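Local coordinates for hypothetical protein (Staphylococcus aureus subsp. aureus, PDB 2ETS) that is of unknown function but folds as a four-helical bundle that represents the bacterial DUF1798 family, at residues 21-26 with 48-53; 25-30 with 91-96; 72-77 with 115-120. All coordinates share one frame; numbering follows the deposited sequence.

Contact 1: residues 21-26 with 48-53; sequences IYEVNN and KPYTEH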
loop_
_atom_site.group_PDB
_atom_site.type_symbol
_atom_site.label_atom_id
_atom_site.label_comp_id
_atom_site.label_asym_id
_atom_site.label_seq_id
_atom_site.Cartn_x
_atom_site.Cartn_y
_atom_site.Cartn_z
ATOM N N ILE A 21 -1.773 -5.676 -2.681
ATOM C CA ILE A 21 -3.201 -5.796 -2.435
ATOM C C ILE A 21 -3.482 -6.472 -1.095
ATOM O O ILE A 21 -4.200 -5.907 -0.229
ATOM C CB ILE A 21 -3.914 -6.505 -3.604
ATOM C CG1 ILE A 21 -3.940 -5.518 -4.803
ATOM C CG2 ILE A 21 -5.355 -6.886 -3.221
ATOM C CD1 ILE A 21 -4.480 -6.106 -6.105
ATOM N N TYR A 22 -2.893 -7.645 -0.909
ATOM C CA TYR A 22 -2.983 -8.358 0.376
ATOM C C TYR A 22 -2.563 -7.431 1.520
ATOM O O TYR A 22 -3.271 -7.320 2.529
ATOM C CB TYR A 22 -2.138 -9.646 0.382
ATOM C CG TYR A 22 -1.834 -10.188 1.790
ATOM C CD1 TYR A 22 -2.711 -11.075 2.469
ATOM C CD2 TYR A 22 -0.674 -9.828 2.432
ATOM C CE1 TYR A 22 -2.405 -11.556 3.764
ATOM C CE2 TYR A 22 -0.358 -10.309 3.697
ATOM C CZ TYR A 22 -1.218 -11.135 4.366
ATOM O OH TYR A 22 -0.798 -11.524 5.623
ATOM N N GLU A 23 -1.404 -6.764 1.356
ATOM C CA GLU A 23 -0.883 -5.926 2.432
ATOM C C GLU A 23 -1.787 -4.711 2.790
ATOM O O GLU A 23 -1.970 -4.379 3.967
ATOM C CB GLU A 23 0.532 -5.492 2.102
ATOM C CG GLU A 23 1.563 -6.611 2.294
ATOM C CD GLU A 23 1.741 -7.035 3.748
ATOM O OE1 GLU A 23 1.000 -6.511 4.622
ATOM O OE2 GLU A 23 2.632 -7.885 4.017
ATOM N N VAL A 24 -2.365 -4.074 1.771
ATOM C CA VAL A 24 -3.288 -2.960 1.989
ATOM C C VAL A 24 -4.563 -3.454 2.756
ATOM O O VAL A 24 -5.100 -2.757 3.632
ATOM C CB VAL A 24 -3.610 -2.290 0.646
ATOM C CG1 VAL A 24 -4.715 -1.268 0.776
ATOM C CG2 VAL A 24 -2.339 -1.616 0.071
ATOM N N ASN A 25 -5.041 -4.647 2.438
ATOM C CA ASN A 25 -6.091 -5.276 3.253
ATOM C C ASN A 25 -5.691 -5.523 4.701
ATOM O O ASN A 25 -6.429 -5.285 5.626
ATOM C CB ASN A 25 -6.517 -6.582 2.625
ATOM C CG ASN A 25 -7.303 -6.372 1.371
ATOM O OD1 ASN A 25 -8.185 -5.510 1.320
ATOM N ND2 ASN A 25 -6.990 -7.149 0.335
ATOM N N ASN A 26 -4.486 -5.970 4.894
ATOM C CA ASN A 26 -3.957 -6.135 6.212
ATOM C C ASN A 26 -3.912 -4.819 6.959
ATOM O O ASN A 26 -4.171 -4.777 8.146
ATOM C CB ASN A 26 -2.532 -6.676 6.089
ATOM C CG ASN A 26 -2.128 -7.452 7.264
ATOM O OD1 ASN A 26 -2.886 -8.279 7.748
ATOM N ND2 ASN A 26 -0.911 -7.218 7.745
ATOM N N LYS A 48 7.853 -0.151 13.004
ATOM C CA LYS A 48 9.093 -0.093 12.245
ATOM C C LYS A 48 9.282 -1.347 11.372
ATOM O O LYS A 48 9.438 -1.230 10.152
ATOM C CB LYS A 48 10.305 0.116 13.179
ATOM C CG LYS A 48 11.578 0.576 12.467
ATOM C CD LYS A 48 12.750 0.736 13.445
ATOM C CE LYS A 48 14.116 0.954 12.708
ATOM N NZ LYS A 48 15.033 -0.259 12.723
ATOM N N PRO A 49 9.226 -2.546 11.976
ATOM C CA PRO A 49 9.373 -3.733 11.144
ATOM C C PRO A 49 8.343 -3.851 10.018
ATOM O O PRO A 49 8.672 -4.273 8.912
ATOM C CB PRO A 49 9.198 -4.892 12.146
ATOM C CG PRO A 49 9.432 -4.311 13.485
ATOM C CD PRO A 49 8.963 -2.892 13.386
ATOM N N TYR A 50 7.113 -3.442 10.288
ATOM C CA TYR A 50 6.063 -3.539 9.305
ATOM C C TYR A 50 6.294 -2.609 8.122
ATOM O O TYR A 50 6.208 -3.019 6.955
ATOM C CB TYR A 50 4.704 -3.217 9.927
ATOM C CG TYR A 50 3.606 -3.403 8.927
ATOM C CD1 TYR A 50 3.220 -4.691 8.518
ATOM C CD2 TYR A 50 3.007 -2.312 8.322
ATOM C CE1 TYR A 50 2.201 -4.867 7.578
ATOM C CE2 TYR A 50 2.021 -2.471 7.357
ATOM C CZ TYR A 50 1.604 -3.753 7.017
ATOM O OH TYR A 50 0.638 -3.912 6.068
ATOM N N THR A 51 6.579 -1.353 8.433
ATOM C CA THR A 51 6.830 -0.326 7.390
ATOM C C THR A 51 8.088 -0.652 6.602
ATOM O O THR A 51 8.136 -0.449 5.407
ATOM C CB THR A 51 6.988 1.062 7.989
ATOM O OG1 THR A 51 8.086 1.045 8.912
ATOM C CG2 THR A 51 5.709 1.495 8.673
ATOM N N GLU A 52 9.099 -1.176 7.262
ATOM C CA GLU A 52 10.284 -1.649 6.542
ATOM C C GLU A 52 9.986 -2.823 5.596
ATOM O O GLU A 52 10.555 -2.901 4.516
ATOM C CB GLU A 52 11.374 -2.024 7.531
ATOM C CG GLU A 52 11.968 -0.807 8.221
ATOM C CD GLU A 52 13.142 -1.166 9.121
ATOM O OE1 GLU A 52 13.379 -2.380 9.363
ATOM O OE2 GLU A 52 13.819 -0.222 9.584
ATOM N N HIS A 53 9.088 -3.722 5.985
ATOM C CA HIS A 53 8.701 -4.833 5.104
ATOM C C HIS A 53 7.929 -4.278 3.898
ATOM O O HIS A 53 8.113 -4.722 2.764
ATOM C CB HIS A 53 7.889 -5.876 5.882
ATOM C CG HIS A 53 6.957 -6.699 5.045
ATOM N ND1 HIS A 53 7.375 -7.766 4.273
ATOM C CD2 HIS A 53 5.606 -6.656 4.927
ATOM C CE1 HIS A 53 6.327 -8.311 3.677
ATOM N NE2 HIS A 53 5.238 -7.656 4.057
#

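Contact 2: residues 25-30 with 91-96; sequences NNMQQN and VECHFK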
loop_
_atom_site.group_PDB
_atom_site.type_symbol
_atom_site.label_atom_id
_atom_site.label_comp_id
_atom_site.label_asym_id
_atom_site.label_seq_id
_atom_site.Cartn_x
_atom_site.Cartn_y
_atom_site.Cartn_z
ATOM N N ASN A 25 -5.041 -4.647 2.438
ATOM C CA ASN A 25 -6.091 -5.276 3.253
ATOM C C ASN A 25 -5.691 -5.523 4.701
ATOM O O ASN A 25 -6.429 -5.285 5.626
ATOM C CB ASN A 25 -6.517 -6.582 2.625
ATOM C CG ASN A 25 -7.303 -6.372 1.371
ATOM O OD1 ASN A 25 -8.185 -5.510 1.320
ATOM N ND2 ASN A 25 -6.990 -7.149 0.335
ATOM N N ASN A 26 -4.486 -5.970 4.894
ATOM C CA ASN A 26 -3.957 -6.135 6.212
ATOM C C ASN A 26 -3.912 -4.819 6.959
ATOM O O ASN A 26 -4.171 -4.777 8.146
ATOM C CB ASN A 26 -2.532 -6.676 6.089
ATOM C CG ASN A 26 -2.128 -7.452 7.264
ATOM O OD1 ASN A 26 -2.886 -8.279 7.748
ATOM N ND2 ASN A 26 -0.911 -7.218 7.745
HETATM N N MSE A 27 -3.517 -3.758 6.273
HETATM C CA MSE A 27 -3.502 -2.416 6.875
HETATM C C MSE A 27 -4.895 -2.002 7.340
HETATM O O MSE A 27 -5.033 -1.357 8.361
HETATM C CB MSE A 27 -2.965 -1.397 5.891
HETATM C CG MSE A 27 -1.514 -1.624 5.568
HETATM SE SE MSE A 27 -0.948 -0.400 4.193
HETATM C CE MSE A 27 0.375 -1.557 3.386
ATOM N N GLN A 28 -5.932 -2.378 6.601
ATOM C CA GLN A 28 -7.283 -2.059 7.021
ATOM C C GLN A 28 -7.620 -2.786 8.340
ATOM O O GLN A 28 -8.209 -2.204 9.249
ATOM C CB GLN A 28 -8.296 -2.411 5.936
ATOM C CG GLN A 28 -9.712 -1.885 6.243
ATOM C CD GLN A 28 -10.684 -2.067 5.067
ATOM O OE1 GLN A 28 -10.331 -2.627 4.022
ATOM N NE2 GLN A 28 -11.920 -1.602 5.247
ATOM N N GLN A 29 -7.199 -4.023 8.465
ATOM C CA GLN A 29 -7.482 -4.789 9.685
ATOM C C GLN A 29 -6.714 -4.224 10.875
ATOM O O GLN A 29 -7.253 -4.149 11.957
ATOM C CB GLN A 29 -7.204 -6.281 9.503
ATOM C CG GLN A 29 -8.452 -7.203 9.617
ATOM C CD GLN A 29 -9.456 -6.787 10.740
ATOM O OE1 GLN A 29 -9.132 -6.805 11.941
ATOM N NE2 GLN A 29 -10.673 -6.408 10.334
ATOM N N ASN A 30 -5.482 -3.768 10.645
ATOM C CA ASN A 30 -4.670 -3.164 11.691
ATOM C C ASN A 30 -5.316 -1.877 12.217
ATOM O O ASN A 30 -5.374 -1.610 13.420
ATOM C CB ASN A 30 -3.270 -2.874 11.145
ATOM C CG ASN A 30 -2.357 -4.100 11.204
ATOM O OD1 ASN A 30 -2.005 -4.542 12.274
ATOM N ND2 ASN A 30 -2.004 -4.660 10.053
ATOM N N VAL A 91 1.988 3.205 7.883
ATOM C CA VAL A 91 2.235 3.835 9.183
ATOM C C VAL A 91 0.939 4.188 9.930
ATOM O O VAL A 91 0.774 3.879 11.140
ATOM C CB VAL A 91 3.048 5.139 9.005
ATOM C CG1 VAL A 91 2.997 5.952 10.281
ATOM C CG2 VAL A 91 4.457 4.804 8.669
ATOM N N GLU A 92 -0.004 4.781 9.202
ATOM C CA GLU A 92 -1.193 5.341 9.841
ATOM C C GLU A 92 -2.091 4.273 10.460
ATOM O O GLU A 92 -2.858 4.554 11.408
ATOM C CB GLU A 92 -1.964 6.213 8.859
ATOM C CG GLU A 92 -1.213 7.463 8.513
ATOM C CD GLU A 92 -1.869 8.260 7.394
ATOM O OE1 GLU A 92 -2.993 7.934 6.962
ATOM O OE2 GLU A 92 -1.236 9.233 6.969
ATOM N N CYS A 93 -1.956 3.044 9.978
ATOM C CA CYS A 93 -2.863 1.991 10.379
ATOM C C CYS A 93 -2.548 1.490 11.796
ATOM O O CYS A 93 -3.292 0.664 12.368
ATOM C CB CYS A 93 -2.845 0.863 9.348
ATOM S SG CYS A 93 -1.294 -0.114 9.374
ATOM N N HIS A 94 -1.460 2.018 12.357
ATOM C CA HIS A 94 -0.983 1.607 13.666
ATOM C C HIS A 94 -1.296 2.643 14.737
ATOM O O HIS A 94 -0.908 2.470 15.887
ATOM C CB HIS A 94 0.534 1.358 13.607
ATOM C CG HIS A 94 0.926 0.256 12.678
ATOM N ND1 HIS A 94 0.645 -1.083 12.931
ATOM C CD2 HIS A 94 1.599 0.290 11.505
ATOM C CE1 HIS A 94 1.114 -1.813 11.930
ATOM N NE2 HIS A 94 1.697 -1.004 11.055
ATOM N N PHE A 95 -2.004 3.712 14.359
ATOM C CA PHE A 95 -2.290 4.821 15.279
ATOM C C PHE A 95 -3.779 4.993 15.508
ATOM O O PHE A 95 -4.544 5.148 14.548
ATOM C CB PHE A 95 -1.663 6.127 14.776
ATOM C CG PHE A 95 -0.166 6.168 14.931
ATOM C CD1 PHE A 95 0.660 5.678 13.920
ATOM C CD2 PHE A 95 0.416 6.654 16.090
ATOM C CE1 PHE A 95 2.034 5.663 14.050
ATOM C CE2 PHE A 95 1.807 6.673 16.227
ATOM C CZ PHE A 95 2.621 6.171 15.200
ATOM N N LYS A 96 -4.176 4.979 16.783
ATOM C CA LYS A 96 -5.586 5.098 17.178
ATOM C C LYS A 96 -6.134 6.439 16.789
ATOM O O LYS A 96 -7.322 6.548 16.498
ATOM C CB LYS A 96 -5.795 4.880 18.680
ATOM C CG LYS A 96 -5.132 5.905 19.626
ATOM C CD LYS A 96 -5.401 5.509 21.074
ATOM C CE LYS A 96 -4.803 6.483 22.071
ATOM N NZ LYS A 96 -4.866 5.966 23.520
#

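Contact 3: residues 72-77 with 115-120; sequences PYMNSR and QNILDG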
loop_
_atom_site.group_PDB
_atom_site.type_symbol
_atom_site.label_atom_id
_atom_site.label_comp_id
_atom_site.label_asym_id
_atom_site.label_seq_id
_atom_site.Cartn_x
_atom_site.Cartn_y
_atom_site.Cartn_z
ATOM N N PRO A 72 -2.815 1.224 -18.782
ATOM C CA PRO A 72 -3.962 2.110 -18.729
ATOM C C PRO A 72 -4.231 2.628 -17.322
ATOM O O PRO A 72 -4.010 1.907 -16.352
ATOM C CB PRO A 72 -5.115 1.249 -19.229
ATOM C CG PRO A 72 -4.429 0.253 -20.215
ATOM C CD PRO A 72 -3.111 -0.033 -19.515
ATOM N N TYR A 73 -4.658 3.893 -17.234
ATOM C CA TYR A 73 -4.962 4.571 -15.944
ATOM C C TYR A 73 -3.731 4.993 -15.147
ATOM O O TYR A 73 -3.877 5.514 -14.052
ATOM C CB TYR A 73 -5.858 3.705 -15.029
ATOM C CG TYR A 73 -7.263 3.473 -15.539
ATOM C CD1 TYR A 73 -8.213 4.491 -15.476
ATOM C CD2 TYR A 73 -7.645 2.258 -16.064
ATOM C CE1 TYR A 73 -9.503 4.290 -15.951
ATOM C CE2 TYR A 73 -8.934 2.057 -16.535
ATOM C CZ TYR A 73 -9.847 3.088 -16.462
ATOM O OH TYR A 73 -11.122 2.932 -16.921
HETATM N N MSE A 74 -2.523 4.760 -15.660
HETATM C CA MSE A 74 -1.315 5.061 -14.900
HETATM C C MSE A 74 -0.470 6.085 -15.619
HETATM O O MSE A 74 -0.551 6.227 -16.812
HETATM C CB MSE A 74 -0.494 3.796 -14.654
HETATM C CG MSE A 74 -0.816 3.087 -13.366
HETATM SE SE MSE A 74 -0.355 4.121 -11.777
HETATM C CE MSE A 74 -2.053 4.072 -10.969
ATOM N N ASN A 75 0.322 6.822 -14.859
ATOM C CA ASN A 75 1.318 7.727 -15.399
ATOM C C ASN A 75 2.356 7.927 -14.299
ATOM O O ASN A 75 2.195 7.377 -13.227
ATOM C CB ASN A 75 0.689 9.045 -15.867
ATOM C CG ASN A 75 0.071 9.847 -14.749
ATOM O OD1 ASN A 75 0.642 9.977 -13.669
ATOM N ND2 ASN A 75 -1.094 10.424 -15.014
ATOM N N SER A 76 3.405 8.701 -14.564
ATOM C CA SER A 76 4.539 8.848 -13.634
ATOM C C SER A 76 4.116 9.463 -12.295
ATOM O O SER A 76 4.465 8.933 -11.228
ATOM C CB SER A 76 5.648 9.709 -14.286
ATOM O OG SER A 76 6.688 9.953 -13.353
ATOM N N ARG A 77 3.351 10.564 -12.362
ATOM C CA ARG A 77 2.816 11.222 -11.166
ATOM C C ARG A 77 1.936 10.283 -10.315
ATOM O O ARG A 77 2.157 10.147 -9.121
ATOM C CB ARG A 77 2.010 12.454 -11.530
ATOM C CG ARG A 77 1.802 13.391 -10.320
ATOM C CD ARG A 77 1.105 14.682 -10.715
ATOM N NE ARG A 77 -0.262 14.335 -10.986
ATOM C CZ ARG A 77 -1.260 14.364 -10.109
ATOM N NH1 ARG A 77 -1.122 14.826 -8.867
ATOM N NH2 ARG A 77 -2.439 13.946 -10.511
ATOM N N GLN A 115 -5.882 -2.300 -8.427
ATOM C CA GLN A 115 -6.672 -3.131 -9.324
ATOM C C GLN A 115 -6.404 -2.818 -10.787
ATOM O O GLN A 115 -6.367 -3.736 -11.613
ATOM C CB GLN A 115 -8.169 -2.971 -9.053
ATOM C CG GLN A 115 -8.668 -3.709 -7.868
ATOM C CD GLN A 115 -8.478 -5.234 -8.000
ATOM O OE1 GLN A 115 -8.089 -5.888 -7.032
ATOM N NE2 GLN A 115 -8.704 -5.781 -9.207
ATOM N N ASN A 116 -6.259 -1.533 -11.116
ATOM C CA ASN A 116 -6.021 -1.117 -12.481
ATOM C C ASN A 116 -4.669 -1.615 -12.952
ATOM O O ASN A 116 -4.477 -1.957 -14.132
ATOM C CB ASN A 116 -6.074 0.413 -12.608
ATOM C CG ASN A 116 -7.495 0.961 -12.586
ATOM O OD1 ASN A 116 -8.458 0.262 -12.904
ATOM N ND2 ASN A 116 -7.624 2.218 -12.223
ATOM N N ILE A 117 -3.723 -1.622 -12.025
ATOM C CA ILE A 117 -2.382 -2.054 -12.329
ATOM C C ILE A 117 -2.444 -3.542 -12.549
ATOM O O ILE A 117 -1.964 -4.031 -13.573
ATOM C CB ILE A 117 -1.385 -1.695 -11.200
ATOM C CG1 ILE A 117 -1.160 -0.187 -11.183
ATOM C CG2 ILE A 117 -0.067 -2.416 -11.392
ATOM C CD1 ILE A 117 -0.322 0.311 -9.996
ATOM N N LEU A 118 -3.072 -4.245 -11.606
ATOM C CA LEU A 118 -3.226 -5.698 -11.713
ATOM C C LEU A 118 -3.838 -6.038 -13.051
ATOM O O LEU A 118 -3.295 -6.864 -13.739
ATOM C CB LEU A 118 -4.065 -6.283 -10.565
ATOM C CG LEU A 118 -4.132 -7.819 -10.476
ATOM C CD1 LEU A 118 -2.816 -8.418 -9.950
ATOM C CD2 LEU A 118 -5.310 -8.287 -9.610
ATOM N N ASP A 119 -4.933 -5.383 -13.444
ATOM C CA ASP A 119 -5.504 -5.603 -14.798
ATOM C C ASP A 119 -4.471 -5.358 -15.890
ATOM O O ASP A 119 -4.360 -6.140 -16.810
ATOM C CB ASP A 119 -6.697 -4.689 -15.122
ATOM C CG ASP A 119 -7.831 -4.811 -14.142
ATOM O OD1 ASP A 119 -7.752 -5.663 -13.227
ATOM O OD2 ASP A 119 -8.797 -4.017 -14.280
ATOM N N GLY A 120 -3.744 -4.245 -15.791
ATOM C CA GLY A 120 -2.756 -3.869 -16.794
ATOM C C GLY A 120 -1.574 -4.822 -16.953
ATOM O O GLY A 120 -0.994 -4.899 -18.018
HETATM O O HOH W 1 -4.220 -0.814 -16.409
HETATM O O HOH W 2 -5.571 3.954 -11.426
#

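Contact 1: residues 21-26 with 48-53
The carboxylate of E23 is shared between two aromatic side chains of the facing helix, each oxygen taken by one donor. OE2 of E23 receives NE2 of H53 at 2.6 Å, and OE1 of E23 receives the hydroxyl OH of Y50 at 3.0 Å. Both donors arrive from above the carboxylate plane, the histidine more steeply, at 47° out of it. Seen from the imidazole the geometry is plainer: OE2 lies at the ring edge, close to the ring plane, and the N-H points at it with an angle of 152°. The phenol ring is likewise met at its edge by OE1. In E23 the bend at chi2 (-67°) turns the carboxylate across the gap, while Y50 and H53, one helical turn apart, both carry CG anti to the backbone N.

These long side chains span a distance of 12.6 Å between the local axes of helices 12-37 and 43-63, which run nearly antiparallel in the four-helical bundle. E23 itself is buried, and its side chain touches I54 and I57 of helix 43-63, so the two bonds give a buried carboxylate its polar partners; its nearness would probably favour the protonated form of H53, which is exposed. Beside this pair the amide of N26 approaches the Y50 ring at a slant, ND2 of N26 lying 3.9 Å from CE1 of Y50.

Contact 2: residues 25-30 with 91-96
C93 and N30 bring the two backbones together, their CA atoms 5.6 Å apart where helix 12-37 passes a type I turn running from E92 to F95. The approach is close enough for main chain to meet side chain: CB of C93 sits 3.3 Å from the carbonyl oxygen O of M27. It also sets two acceptors near each other without a bond, O of N30 and O of C93 being 3.3 Å apart.

SG of C93 lies against the helix. Placed between its own backbone N and carbonyl carbon (chi1 71°), it packs against CB of N30 at 3.8 Å and meets both CB and CG of selenomethionine M27 at 4.1 Å. Beyond those two atoms the M27 chain leads away from the cysteine, toward Y50, I54 and L89, so one residue joins the turn to the interior. In the four-helical bundle this is the place where the third long helix, 76-92, gives way to the connection to helix 100-120, and C93 packs that end against helix 12-37; F103 of the last helix also touches it.

The same sulfur lies over one face of the H94 ring, 3.5 Å above its plane and displaced toward the rim, so neighbouring residues of the turn pack on each other as well as on the helix. H94 and N30 run side by side and point the same way, with the amide and imidazole planes 51° apart. The polar end of the histidine is engaged elsewhere, its ND1 hydrogen-bonded to ND1 of H41, while the rings of H41 and Y50 both meet its own. The N30 amide turns back on its helix, where ND2 makes a weak bond to O of N26.

Contact 3: residues 72-77 with 115-120
Y73 and N116 lie stacked, the phenol ring and the carboxamide turned only 11° from parallel. The stack is offset: ND2 of N116 sits beside the ring's attachment point, 3.6 Å from both CB and CG of Y73, whereas the amide carbon CG and OD1 lie nearer CD2. The two side chains cross as they come together. Y73 also has a positive phi of 75°, an unusual conformation outside glycine, which turns the chain just after P72 while its CB still points at the helix.

Stacking leaves the amide nitrogen able to make polar contacts: ND2 of N116 donates to a water at 2.8 Å, and that water makes a weak bond to O of Y73. A second water ties the backbones more firmly, donating to O of P72 at 2.7 Å and to O of N116 at 2.6 Å. Two carbonyl oxygens that could not bond each other are thus bridged.

On the buried side the contact is apolar. Selenomethionine M74, folded back at chi2 (-66°) and bent again at chi3, presents CG to CG1 of I117 at 4.0 Å, and the two chains cross at a slant. G120, in the last turn of its helix, is near the start of the loop, its CA 6.4 Å from CA of P72.

The loop before helix 76-92 is thereby laid against the C-terminal turns of helix 100-120. N75 ends that loop as the N-cap of helix 76-92, its OD1 bonded to N of K78. Y73 and M74 extend the packing to Y112 and D113 of helix 100-120, and I117 touches V17 of helix 12-37.

Contacts 1 and 2 are neighbours on one helix, 12-37, sharing N25 and N26, with centres about 9 Å apart. Y50 joins them: its hydroxyl OH lies 3.2 Å from CG of M27, and CD2 of Y50 lies 3.3 Å from NE2 of H94, so a polar grip and a turn packing meet around a single ring. Contacts 2 and 3 lie on opposite sides of the chain's centre, their own centres about 24 Å apart, with contact 1 nearer the middle and about 21 Å from contact 3. I21 of contact 1 still touches Q115 and L118, whereas contacts 2 and 3 are linked through helix 76-92, whose two ends they hold. No ligand or active site is known here to relate them to.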